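Local coordinates for anaphase-promoting complex subunit cut9 (PDB 2XPI), which forms part of the anaphase-promoting complex/cyclosome, the E3 ubiquitin ligase that controls progression through mitosis and G1, at residues A120-A124 against A136-L140; A269-L274 against A291-L295; V324-T329 against L344-L349; W519-H524 against A538-G542; H553-A557 against H572-S576. All coordinates share one frame; numbering follows the deposited sequence.

Interaction 1: residues A120-A124 against A136-L140; sequences AFWLA and AKCLL
Phe121, whose backbone N lies near the Leu140 CD2 methyl, starts its side chain away from the second segment. Its CE2 stands over the centre of one face of the neighbouring Trp122 indole, while Trp122 CD1 sits in plane at the edge of the phenyl ring. The indole also meets His92 edge-to-face, and its NE1 is hydrogen-bonded to Ile53 O. Between the two segments the contact is apolar packing of methyls on each other and on backbone atoms, with no hydrogen bond. Ala124 CB lies 3.7 Å from Leu140 CD2 and 4.1 Å from Ala136 CB. The backbones come closest here, with the Ala124 and Ala136 CA atoms 4.6 Å apart. This is the helix hairpin of TPR 2, its segments running antiparallel at 171°, and the two alanines let the backbones approach. The leucines pack around this pair. Leu139 CG is anti to the backbone N (chi1 175°), which carries CD2 across to Leu123 CD1 at 3.6 Å, the two side chains crossing at about a right angle. The same Leu139 methyl rests 3.7 Å from Ala120 O, and Leu140 CD2 approaches that oxygen at 3.8 Å. Leu111 of helix 100-114 covers Ala120, Leu123 and Leu139, whereas helix 150-162 receives Ala124 through Leu155 and Ala136 through Cys159.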
# COMPACT_ATOMS: atom_id res chain seq x y z
N ALA A 120 -13.15 12.84 14.80
CA ALA A 120 -12.21 13.27 13.77
C ALA A 120 -11.00 12.34 13.74
O ALA A 120 -10.52 11.97 12.67
CB ALA A 120 -11.76 14.68 14.04
N PHE A 121 -10.50 11.98 14.92
CA PHE A 121 -9.39 11.06 14.98
C PHE A 121 -9.69 9.74 14.27
O PHE A 121 -8.94 9.29 13.40
CB PHE A 121 -9.02 10.74 16.43
CG PHE A 121 -8.07 9.60 16.57
CD1 PHE A 121 -6.71 9.78 16.30
CD2 PHE A 121 -8.52 8.34 16.93
CE1 PHE A 121 -5.81 8.71 16.41
CE2 PHE A 121 -7.62 7.26 17.04
CZ PHE A 121 -6.27 7.45 16.77
N TRP A 122 -10.80 9.12 14.66
CA TRP A 122 -11.13 7.80 14.16
C TRP A 122 -11.44 7.82 12.68
O TRP A 122 -11.15 6.85 11.96
CB TRP A 122 -12.27 7.19 14.98
CG TRP A 122 -11.80 6.71 16.32
CD1 TRP A 122 -12.14 7.21 17.56
CD2 TRP A 122 -10.86 5.66 16.56
NE1 TRP A 122 -11.49 6.51 18.54
CE2 TRP A 122 -10.70 5.55 17.96
CE3 TRP A 122 -10.14 4.79 15.73
CZ2 TRP A 122 -9.85 4.60 18.55
CZ3 TRP A 122 -9.28 3.85 16.32
CH2 TRP A 122 -9.15 3.77 17.71
N LEU A 123 -12.01 8.93 12.21
CA LEU A 123 -12.28 9.10 10.78
C LEU A 123 -10.95 9.22 10.05
O LEU A 123 -10.73 8.58 9.02
CB LEU A 123 -13.10 10.36 10.55
CG LEU A 123 -14.02 10.40 9.32
CD1 LEU A 123 -14.06 11.80 8.69
CD2 LEU A 123 -13.67 9.35 8.28
N ALA A 124 -10.06 10.05 10.60
CA ALA A 124 -8.71 10.19 10.10
C ALA A 124 -7.99 8.84 9.99
O ALA A 124 -7.28 8.59 9.01
CB ALA A 124 -7.92 11.15 10.98
N ALA A 136 -6.40 12.65 5.55
CA ALA A 136 -6.40 12.67 7.01
C ALA A 136 -5.71 13.93 7.53
O ALA A 136 -6.22 14.60 8.43
CB ALA A 136 -5.70 11.43 7.58
N LYS A 137 -4.55 14.25 6.98
CA LYS A 137 -3.82 15.42 7.44
C LYS A 137 -4.77 16.61 7.38
O LYS A 137 -4.94 17.32 8.37
CB LYS A 137 -2.55 15.69 6.62
CG LYS A 137 -1.74 16.89 7.10
CD LYS A 137 -1.32 17.81 5.92
CE LYS A 137 -2.40 18.83 5.51
NZ LYS A 137 -3.22 18.49 4.28
N CYS A 138 -5.40 16.81 6.22
CA CYS A 138 -6.25 17.98 6.07
C CYS A 138 -7.36 17.94 7.12
O CYS A 138 -7.61 18.92 7.81
CB CYS A 138 -6.79 18.13 4.64
SG CYS A 138 -7.51 19.84 4.22
N LEU A 139 -8.01 16.80 7.27
CA LEU A 139 -9.14 16.72 8.18
C LEU A 139 -8.73 17.13 9.61
O LEU A 139 -9.45 17.87 10.29
CB LEU A 139 -9.72 15.32 8.14
CG LEU A 139 -10.83 15.02 9.13
CD1 LEU A 139 -12.13 15.62 8.62
CD2 LEU A 139 -10.97 13.53 9.34
N LEU A 140 -7.56 16.67 10.05
CA LEU A 140 -7.07 16.96 11.39
C LEU A 140 -6.51 18.38 11.52
O LEU A 140 -6.32 18.88 12.62
CB LEU A 140 -6.00 15.93 11.79
CG LEU A 140 -6.43 14.47 11.91
CD1 LEU A 140 -5.24 13.61 12.26
CD2 LEU A 140 -7.53 14.31 12.95

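Interaction 2: residues A269-L274 against A291-L295; sequences AFLRSL and AEDYL
TPR 6, one of the seven repeats that mediate homodimerization, is held together here by Ser273, Tyr294 and Leu295, where segments 269-274 and 291-295 cross at -123°. Ser273 CB faces Ala291 CB at 3.7 Å, close to where the backbones approach most nearly. The first torsion of Tyr294 (chi1 -179°) points the ring away from its own N and out along the first helix. Its CE2 edge reaches Phe270 CA at 3.7 Å, with that carbon near the ring plane, and lies 4.2 Å from Ala269 CB. Leu295 fills the other side of the contact: CD1 meets Phe270 CD1 at 3.9 Å, and CD2 lies the same distance from Leu274 CD1, the leucine crossing both side chains at about a right angle. From the second subunit, Arg83 makes a cation-pi contact with the Phe270 ring and packs on Tyr294, while Phe105 covers Leu274. Ser273 OG is spent within its own helix, giving its proton to Ala269 O at 2.6 Å. That oxygen also accepts from Ser273 N, the two donors arriving from opposite faces of its plane. With the hydroxyl turned back in this way, no polar bond forms between the two segments, and the contact is van der Waals packing.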
# COMPACT_ATOMS: atom_id res chain seq x y z
N ALA A 269 9.82 -7.95 35.40
CA ALA A 269 10.92 -8.80 35.00
C ALA A 269 10.66 -9.51 33.69
O ALA A 269 11.59 -9.86 32.98
CB ALA A 269 11.26 -9.82 36.07
N PHE A 270 9.40 -9.74 33.38
CA PHE A 270 9.03 -10.41 32.15
C PHE A 270 9.41 -9.56 30.94
O PHE A 270 10.09 -10.02 30.03
CB PHE A 270 7.54 -10.71 32.15
CG PHE A 270 7.00 -11.23 30.85
CD1 PHE A 270 7.17 -12.56 30.49
CD2 PHE A 270 6.28 -10.40 30.01
CE1 PHE A 270 6.66 -13.04 29.30
CE2 PHE A 270 5.77 -10.87 28.83
CZ PHE A 270 5.95 -12.20 28.48
N LEU A 271 8.98 -8.31 30.94
CA LEU A 271 9.28 -7.45 29.81
C LEU A 271 10.78 -7.16 29.74
O LEU A 271 11.38 -7.25 28.68
CB LEU A 271 8.48 -6.14 29.88
CG LEU A 271 8.78 -5.11 28.80
CD1 LEU A 271 8.50 -5.65 27.38
CD2 LEU A 271 8.03 -3.81 29.07
N ARG A 272 11.40 -6.84 30.87
CA ARG A 272 12.84 -6.60 30.89
C ARG A 272 13.64 -7.77 30.32
O ARG A 272 14.58 -7.55 29.58
CB ARG A 272 13.33 -6.25 32.29
CG ARG A 272 14.82 -6.11 32.39
CD ARG A 272 15.22 -5.32 33.63
NE ARG A 272 14.34 -5.63 34.75
CZ ARG A 272 14.44 -6.74 35.47
NH1 ARG A 272 15.39 -7.63 35.17
NH2 ARG A 272 13.60 -6.97 36.48
N SER A 273 13.26 -9.00 30.66
CA SER A 273 13.94 -10.19 30.12
C SER A 273 13.75 -10.29 28.61
O SER A 273 14.66 -10.67 27.88
CB SER A 273 13.45 -11.49 30.79
OG SER A 273 13.53 -11.45 32.21
N LEU A 274 12.55 -9.97 28.13
CA LEU A 274 12.31 -9.94 26.69
C LEU A 274 13.27 -9.00 25.99
O LEU A 274 13.83 -9.33 24.96
CB LEU A 274 10.87 -9.51 26.38
CG LEU A 274 9.82 -10.52 25.95
CD1 LEU A 274 10.04 -11.88 26.56
CD2 LEU A 274 8.44 -10.00 26.30
N ALA A 291 17.56 -14.23 32.63
CA ALA A 291 16.49 -13.76 31.77
C ALA A 291 16.06 -14.89 30.89
O ALA A 291 14.87 -15.11 30.66
CB ALA A 291 16.96 -12.61 30.93
N GLU A 292 17.05 -15.62 30.38
CA GLU A 292 16.81 -16.76 29.52
C GLU A 292 16.20 -17.91 30.33
O GLU A 292 15.42 -18.71 29.82
CB GLU A 292 18.11 -17.19 28.83
CG GLU A 292 17.93 -18.13 27.64
CD GLU A 292 17.54 -19.56 28.05
OE1 GLU A 292 18.14 -20.09 29.02
OE2 GLU A 292 16.64 -20.14 27.41
N ASP A 293 16.56 -17.99 31.61
CA ASP A 293 16.00 -19.03 32.45
C ASP A 293 14.57 -18.70 32.86
O ASP A 293 13.67 -19.54 32.75
CB ASP A 293 16.87 -19.27 33.67
CG ASP A 293 17.18 -20.74 33.86
OD1 ASP A 293 17.30 -21.45 32.83
OD2 ASP A 293 17.30 -21.18 35.03
N TYR A 294 14.37 -17.48 33.35
CA TYR A 294 13.05 -17.01 33.70
C TYR A 294 12.05 -17.24 32.56
O TYR A 294 10.97 -17.77 32.79
CB TYR A 294 13.11 -15.53 34.06
CG TYR A 294 11.79 -14.94 34.47
CD1 TYR A 294 11.08 -15.46 35.54
CD2 TYR A 294 11.25 -13.86 33.79
CE1 TYR A 294 9.86 -14.91 35.93
CE2 TYR A 294 10.05 -13.31 34.16
CZ TYR A 294 9.35 -13.83 35.23
OH TYR A 294 8.15 -13.27 35.59
N LEU A 295 12.42 -16.85 31.35
CA LEU A 295 11.51 -16.98 30.20
C LEU A 295 11.26 -18.42 29.75
O LEU A 295 10.18 -18.75 29.24
CB LEU A 295 12.01 -16.13 29.03
CG LEU A 295 11.51 -14.69 28.91
CD1 LEU A 295 10.66 -14.25 30.09
CD2 LEU A 295 12.68 -13.77 28.70

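Interaction 3: residues V324-T329 against L344-L349; sequences VLAITT and LHLASL
Val324 opens the contact by laying CG1 against the second helix, 4.4 Å from Leu344 CG and beside the Ser348 hydroxyl. The valine belongs to TPR 7 and its partners to TPR 8, so the contact joins consecutive repeats of the superhelix, the two helix segments crossing at -141°. Ser348 OG does not spend its proton across the contact: it bonds to Leu344 O at 3.0 Å in its own helix, an oxygen that also accepts from Ser348 N on the opposite face of its plane. Leu325 comes next and meets three residues. With CG anti to the carbonyl carbon (chi1 -78°), its fork extends between them: CG packs on Ser348 CB at 3.9 Å, CD2 meets Leu349 CD2 at 3.9 Å, and the same methyl approaches His345 CD2 obliquely at 3.5 Å. The Leu325 side chain crosses those of Leu349 and His345 at about a right angle. Thr328 follows, where the backbones are nearest, its CA 6.0 Å from that of His345; the threonine OG1 lies 3.7 Å from His345 CB. Ile361 of helix 355-368 packs on His345 and Leu349, while Leu344 also touches a modified side chain of another protein's chain, consistent with the acetyl-methionine of Hcn1 that this region buries. Thr329 ends the walk with its hydroxyl bonded back to Leu325 O, so that OG1 only borders the edge of the His345 ring, 3.8 Å from NE2.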
# COMPACT_ATOMS: atom_id res chain seq x y z
N VAL A 324 23.43 -24.52 16.32
CA VAL A 324 22.76 -23.39 15.69
C VAL A 324 21.78 -23.85 14.61
O VAL A 324 20.68 -23.34 14.52
CB VAL A 324 23.77 -22.37 15.07
CG1 VAL A 324 23.03 -21.24 14.36
CG2 VAL A 324 24.72 -21.82 16.12
N LEU A 325 22.17 -24.82 13.78
CA LEU A 325 21.30 -25.32 12.72
C LEU A 325 20.09 -26.14 13.23
O LEU A 325 18.97 -26.03 12.70
CB LEU A 325 22.09 -26.11 11.68
CG LEU A 325 22.86 -25.24 10.69
CD1 LEU A 325 23.82 -26.07 9.81
CD2 LEU A 325 21.90 -24.42 9.84
N ALA A 326 20.31 -26.96 14.24
CA ALA A 326 19.19 -27.66 14.85
C ALA A 326 18.10 -26.65 15.24
O ALA A 326 16.93 -26.84 14.91
CB ALA A 326 19.64 -28.44 16.05
N ILE A 327 18.49 -25.58 15.93
CA ILE A 327 17.53 -24.62 16.45
C ILE A 327 16.89 -23.85 15.32
O ILE A 327 15.67 -23.63 15.27
CB ILE A 327 18.21 -23.59 17.37
CG1 ILE A 327 18.34 -24.14 18.78
CG2 ILE A 327 17.41 -22.30 17.45
CD1 ILE A 327 19.17 -23.24 19.65
N THR A 328 17.75 -23.43 14.40
CA THR A 328 17.40 -22.46 13.40
C THR A 328 16.53 -23.10 12.31
O THR A 328 15.66 -22.47 11.73
CB THR A 328 18.69 -21.84 12.85
OG1 THR A 328 18.48 -20.47 12.50
CG2 THR A 328 19.22 -22.62 11.67
N THR A 329 16.77 -24.37 12.05
CA THR A 329 15.94 -25.15 11.15
C THR A 329 14.55 -25.40 11.76
O THR A 329 13.55 -25.38 11.05
CB THR A 329 16.61 -26.51 10.84
OG1 THR A 329 17.85 -26.29 10.13
CG2 THR A 329 15.69 -27.39 10.02
N LEU A 344 21.82 -16.00 10.73
CA LEU A 344 22.40 -17.07 11.53
C LEU A 344 22.36 -18.40 10.77
O LEU A 344 23.31 -19.20 10.79
CB LEU A 344 21.62 -17.23 12.84
CG LEU A 344 22.27 -16.86 14.17
CD1 LEU A 344 23.81 -16.75 14.05
CD2 LEU A 344 21.68 -15.56 14.70
N HIS A 345 21.23 -18.64 10.13
CA HIS A 345 21.01 -19.86 9.40
C HIS A 345 21.95 -19.93 8.18
O HIS A 345 22.66 -20.92 7.97
CB HIS A 345 19.55 -19.90 8.97
CG HIS A 345 19.15 -21.21 8.40
ND1 HIS A 345 18.71 -21.35 7.10
CD2 HIS A 345 19.15 -22.45 8.93
CE1 HIS A 345 18.44 -22.62 6.87
NE2 HIS A 345 18.70 -23.31 7.96
N LEU A 346 21.91 -18.88 7.37
CA LEU A 346 22.78 -18.76 6.21
C LEU A 346 24.26 -18.93 6.58
O LEU A 346 24.98 -19.74 5.97
CB LEU A 346 22.58 -17.40 5.55
CG LEU A 346 21.56 -17.31 4.42
CD1 LEU A 346 20.95 -18.64 4.09
CD2 LEU A 346 20.48 -16.30 4.76
N ALA A 347 24.71 -18.15 7.56
CA ALA A 347 26.12 -18.15 7.92
C ALA A 347 26.56 -19.53 8.42
O ALA A 347 27.67 -19.98 8.14
CB ALA A 347 26.40 -17.08 8.93
N SER A 348 25.68 -20.22 9.14
CA SER A 348 25.99 -21.57 9.61
C SER A 348 26.02 -22.59 8.49
O SER A 348 26.82 -23.52 8.52
CB SER A 348 25.02 -22.02 10.70
OG SER A 348 25.18 -21.22 11.86
N LEU A 349 25.15 -22.43 7.49
CA LEU A 349 25.19 -23.31 6.32
C LEU A 349 26.47 -23.08 5.49
O LEU A 349 27.06 -24.03 4.98
CB LEU A 349 23.93 -23.16 5.44
CG LEU A 349 22.58 -23.69 5.95
CD1 LEU A 349 21.41 -23.21 5.06
CD2 LEU A 349 22.55 -25.22 6.11

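Interaction 4: residues W519-H524 against A538-G542; sequences WANLGH and ALNQG
Trp519 O accepts the hydrogen bond of Gly523 N at 2.9 Å, and the Ala538 CB methyl closes on it from the second helix, 3.6 Å from this oxygen. The two helices form the hairpin of TPR 13, and Trp519, Leu522 and Gly523 follow the W-x-x-L-G pattern of the first TPR helix. The axes of segments 519-524 and 538-542 approach to 7.0 Å, a very close packing that small residues on both sides permit. Ala520 and Leu539 bring their CA atoms to 4.5 Å. At Gly523 no side chain stands in the way, and Leu539 CD2 rests 3.5 Å from its CA; the other methyl, CD1, lies 4.0 Å from Ala520 CB. Gly542 likewise lets the backbone come up to the tryptophan, its N 3.6 Å from Trp519 CB. The indole reaches across to the second helix. Gln541, its chain extended from the backbone N at chi1 (177°) and then bent at chi2, places CG over one face of the ring in a CH-pi contact, its amide plane turned 47° from the indole. Putting an alanine in place of Trp519 would probably leave the Gln541 methylenes without the surface they pack on and open a gap beside Ala538. On the far side of the first helix, the Asn521 amide hydrogen-bonds the backbone of another protein's chain, in line with the binding of Hcn1 by this repeat. Beyond the CE3 edge of the indole, Ala538 CB lies 4.2 Å from Leu522 CD2.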
# COMPACT_ATOMS: atom_id res chain seq x y z
N TRP A 519 47.44 -26.10 12.04
CA TRP A 519 48.36 -27.21 12.25
C TRP A 519 49.69 -26.93 11.57
O TRP A 519 50.75 -27.04 12.19
CB TRP A 519 47.77 -28.50 11.69
CG TRP A 519 46.85 -29.19 12.63
CD1 TRP A 519 45.50 -29.31 12.52
CD2 TRP A 519 47.22 -29.85 13.86
NE1 TRP A 519 45.00 -30.02 13.59
CE2 TRP A 519 46.04 -30.36 14.42
CE3 TRP A 519 48.43 -30.06 14.52
CZ2 TRP A 519 46.03 -31.07 15.63
CZ3 TRP A 519 48.43 -30.78 15.72
CH2 TRP A 519 47.23 -31.27 16.26
N ALA A 520 49.64 -26.57 10.30
CA ALA A 520 50.85 -26.23 9.58
C ALA A 520 51.49 -25.03 10.25
O ALA A 520 52.70 -25.00 10.41
CB ALA A 520 50.57 -25.96 8.12
N ASN A 521 50.69 -24.06 10.68
CA ASN A 521 51.25 -22.94 11.44
C ASN A 521 52.07 -23.41 12.65
O ASN A 521 53.20 -22.98 12.86
CB ASN A 521 50.16 -21.95 11.91
CG ASN A 521 49.59 -21.12 10.78
OD1 ASN A 521 50.11 -21.13 9.66
ND2 ASN A 521 48.52 -20.39 11.06
N LEU A 522 51.48 -24.28 13.45
CA LEU A 522 52.17 -24.81 14.62
C LEU A 522 53.45 -25.51 14.17
O LEU A 522 54.48 -25.39 14.82
CB LEU A 522 51.25 -25.80 15.32
CG LEU A 522 51.76 -26.48 16.57
CD1 LEU A 522 51.84 -25.48 17.71
CD2 LEU A 522 50.82 -27.63 16.91
N GLY A 523 53.37 -26.22 13.05
CA GLY A 523 54.55 -26.84 12.46
C GLY A 523 55.65 -25.86 12.06
O GLY A 523 56.83 -26.19 12.17
N HIS A 524 55.27 -24.67 11.60
CA HIS A 524 56.23 -23.63 11.21
C HIS A 524 56.88 -22.98 12.43
O HIS A 524 58.04 -22.60 12.39
CB HIS A 524 55.56 -22.56 10.35
CG HIS A 524 55.50 -22.90 8.90
ND1 HIS A 524 54.31 -23.15 8.24
CD2 HIS A 524 56.47 -23.04 7.97
CE1 HIS A 524 54.56 -23.43 6.97
NE2 HIS A 524 55.87 -23.36 6.78
N ALA A 538 53.18 -32.00 13.14
CA ALA A 538 52.19 -30.94 12.95
C ALA A 538 51.96 -30.61 11.48
O ALA A 538 50.82 -30.43 11.06
CB ALA A 538 52.57 -29.70 13.71
N LEU A 539 53.04 -30.53 10.71
CA LEU A 539 52.94 -30.24 9.28
C LEU A 539 52.10 -31.30 8.63
O LEU A 539 51.37 -31.03 7.69
CB LEU A 539 54.31 -30.25 8.60
CG LEU A 539 55.10 -28.95 8.49
CD1 LEU A 539 54.17 -27.77 8.19
CD2 LEU A 539 55.83 -28.72 9.76
N ASN A 540 52.26 -32.53 9.12
CA ASN A 540 51.60 -33.69 8.58
C ASN A 540 50.11 -33.61 8.79
O ASN A 540 49.31 -33.96 7.91
CB ASN A 540 52.11 -34.97 9.25
CG ASN A 540 53.42 -35.44 8.67
OD1 ASN A 540 53.96 -34.83 7.75
ND2 ASN A 540 53.95 -36.55 9.20
N GLN A 541 49.74 -33.17 9.99
CA GLN A 541 48.36 -33.10 10.38
C GLN A 541 47.74 -31.95 9.59
O GLN A 541 46.55 -31.97 9.26
CB GLN A 541 48.25 -32.91 11.89
CG GLN A 541 46.83 -32.75 12.41
CD GLN A 541 46.13 -34.08 12.60
OE1 GLN A 541 46.79 -35.08 12.90
NE2 GLN A 541 44.80 -34.10 12.40
N GLY A 542 48.56 -30.96 9.25
CA GLY A 542 48.13 -29.91 8.35
C GLY A 542 47.78 -30.51 7.00
O GLY A 542 46.65 -30.42 6.54

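Interaction 5: residues H553-A557 against H572-S576; sequences HTAIA and HLHES
His553 and His572 meet across the two helices of TPR 14 in a polar pairing set among CH-pi and aliphatic contacts, near the C-terminal end of the superhelix. Their ND1 atoms are joined by a bent hydrogen bond of 3.0 Å, its angle 141°, and either may be the donor. The rings meet rim to rim with planes 39° apart, and each ND1 lies at the other ring's edge. Both rings have CG anti to the carbonyl carbon, chi1 being -84° in each, which brings them together between the antiparallel helices. Each also has one face covered from across the contact: Ile556 CG2 sits over the centre of the His572 ring, 3.6 Å from its centroid, and Glu575 CB covers a face of His553 at 3.7 Å from its centroid, offset toward the rim. A leucine in place of His553 would probably leave His572 ND1 without this partner and free the second ring to turn. One ND1 must be the donor and the other the acceptor, so two fully protonated rings are probably disfavoured. Deeper in, Ala557 CB packs on Leu573 CD1 at 3.5 Å. Thr554 OG1 and Ser576 OG lie 2.8 Å apart, and each is hydrogen-bonded to Ala550 O at the start of the first helix. Helix 532-545 flanks one side, with Leu543 against His553 and Ile556, while helix 584-592 covers Thr554 and Leu573 through Leu589.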
# COMPACT_ATOMS: atom_id res chain seq x y z
N HIS A 553 53.94 -29.30 1.60
CA HIS A 553 54.90 -30.33 1.17
C HIS A 553 56.30 -29.77 1.11
O HIS A 553 57.27 -30.43 1.51
CB HIS A 553 54.54 -30.86 -0.21
CG HIS A 553 53.52 -31.95 -0.18
ND1 HIS A 553 53.85 -33.26 0.07
CD2 HIS A 553 52.18 -31.92 -0.35
CE1 HIS A 553 52.76 -34.00 0.05
NE2 HIS A 553 51.73 -33.21 -0.21
N THR A 554 56.41 -28.56 0.58
CA THR A 554 57.68 -27.85 0.54
C THR A 554 58.17 -27.63 1.97
O THR A 554 59.34 -27.85 2.28
CB THR A 554 57.52 -26.50 -0.20
OG1 THR A 554 57.11 -26.74 -1.56
CG2 THR A 554 58.83 -25.70 -0.19
N ALA A 555 57.25 -27.23 2.86
CA ALA A 555 57.59 -27.02 4.26
C ALA A 555 58.19 -28.27 4.87
O ALA A 555 59.21 -28.21 5.55
CB ALA A 555 56.36 -26.60 5.05
N ILE A 556 57.53 -29.40 4.64
CA ILE A 556 57.94 -30.70 5.15
C ILE A 556 59.34 -31.10 4.66
O ILE A 556 60.16 -31.62 5.42
CB ILE A 556 56.89 -31.78 4.78
CG1 ILE A 556 55.59 -31.54 5.56
CG2 ILE A 556 57.36 -33.16 5.09
CD1 ILE A 556 54.51 -32.50 5.19
N ALA A 557 59.60 -30.83 3.39
CA ALA A 557 60.92 -31.07 2.81
C ALA A 557 61.97 -30.17 3.49
O ALA A 557 63.02 -30.63 3.95
CB ALA A 557 60.89 -30.84 1.31
N HIS A 572 58.75 -35.31 -1.32
CA HIS A 572 57.79 -34.26 -0.97
C HIS A 572 57.90 -33.07 -1.91
O HIS A 572 56.91 -32.41 -2.19
CB HIS A 572 58.00 -33.80 0.48
CG HIS A 572 57.31 -34.66 1.49
ND1 HIS A 572 55.98 -34.50 1.82
CD2 HIS A 572 57.77 -35.68 2.25
CE1 HIS A 572 55.64 -35.39 2.73
NE2 HIS A 572 56.71 -36.12 3.02
N LEU A 573 59.11 -32.81 -2.39
CA LEU A 573 59.34 -31.73 -3.35
C LEU A 573 58.72 -32.12 -4.70
O LEU A 573 58.21 -31.27 -5.42
CB LEU A 573 60.84 -31.45 -3.49
CG LEU A 573 61.41 -30.19 -2.83
CD1 LEU A 573 60.41 -29.54 -1.90
CD2 LEU A 573 62.73 -30.46 -2.09
N HIS A 574 58.77 -33.41 -5.01
CA HIS A 574 58.11 -33.91 -6.21
C HIS A 574 56.59 -33.73 -6.14
O HIS A 574 55.95 -33.45 -7.15
CB HIS A 574 58.46 -35.38 -6.47
CG HIS A 574 59.84 -35.58 -7.02
ND1 HIS A 574 60.27 -35.00 -8.20
CD2 HIS A 574 60.89 -36.31 -6.56
CE1 HIS A 574 61.52 -35.35 -8.43
NE2 HIS A 574 61.92 -36.15 -7.46
N GLU A 575 56.01 -33.87 -4.95
CA GLU A 575 54.58 -33.58 -4.78
C GLU A 575 54.25 -32.11 -5.00
O GLU A 575 53.27 -31.79 -5.67
CB GLU A 575 54.08 -34.03 -3.40
CG GLU A 575 53.84 -35.52 -3.27
CD GLU A 575 52.77 -36.02 -4.24
OE1 GLU A 575 52.91 -37.17 -4.71
OE2 GLU A 575 51.81 -35.27 -4.52
N SER A 576 55.04 -31.21 -4.41
CA SER A 576 54.84 -29.78 -4.59
C SER A 576 54.82 -29.43 -6.06
O SER A 576 53.84 -28.91 -6.58
CB SER A 576 55.95 -28.98 -3.91
OG SER A 576 55.86 -29.05 -2.51

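From the N terminus the five contacts follow in series: each closes before the next opens, so none nest or cross. Interactions 1 and 2 close the helix hairpins of TPR 2 and TPR 6; their centres are 39 Å apart, and residues of both segment pairs touch the second subunit. Interaction 3, centred 24 Å from interaction 2, joins TPR 7 to TPR 8 across the turn between them. Interactions 4 and 5 close TPR 13 and TPR 14 and touch directly where helices 532-545 and 550-562 succeed one another, Leu539 CB meeting Ile556 CG1 at 3.5 Å. Interaction 1 lies on the opposite side of the chain's centre from interactions 4 and 5, about 80 Å from interaction 5 between centres.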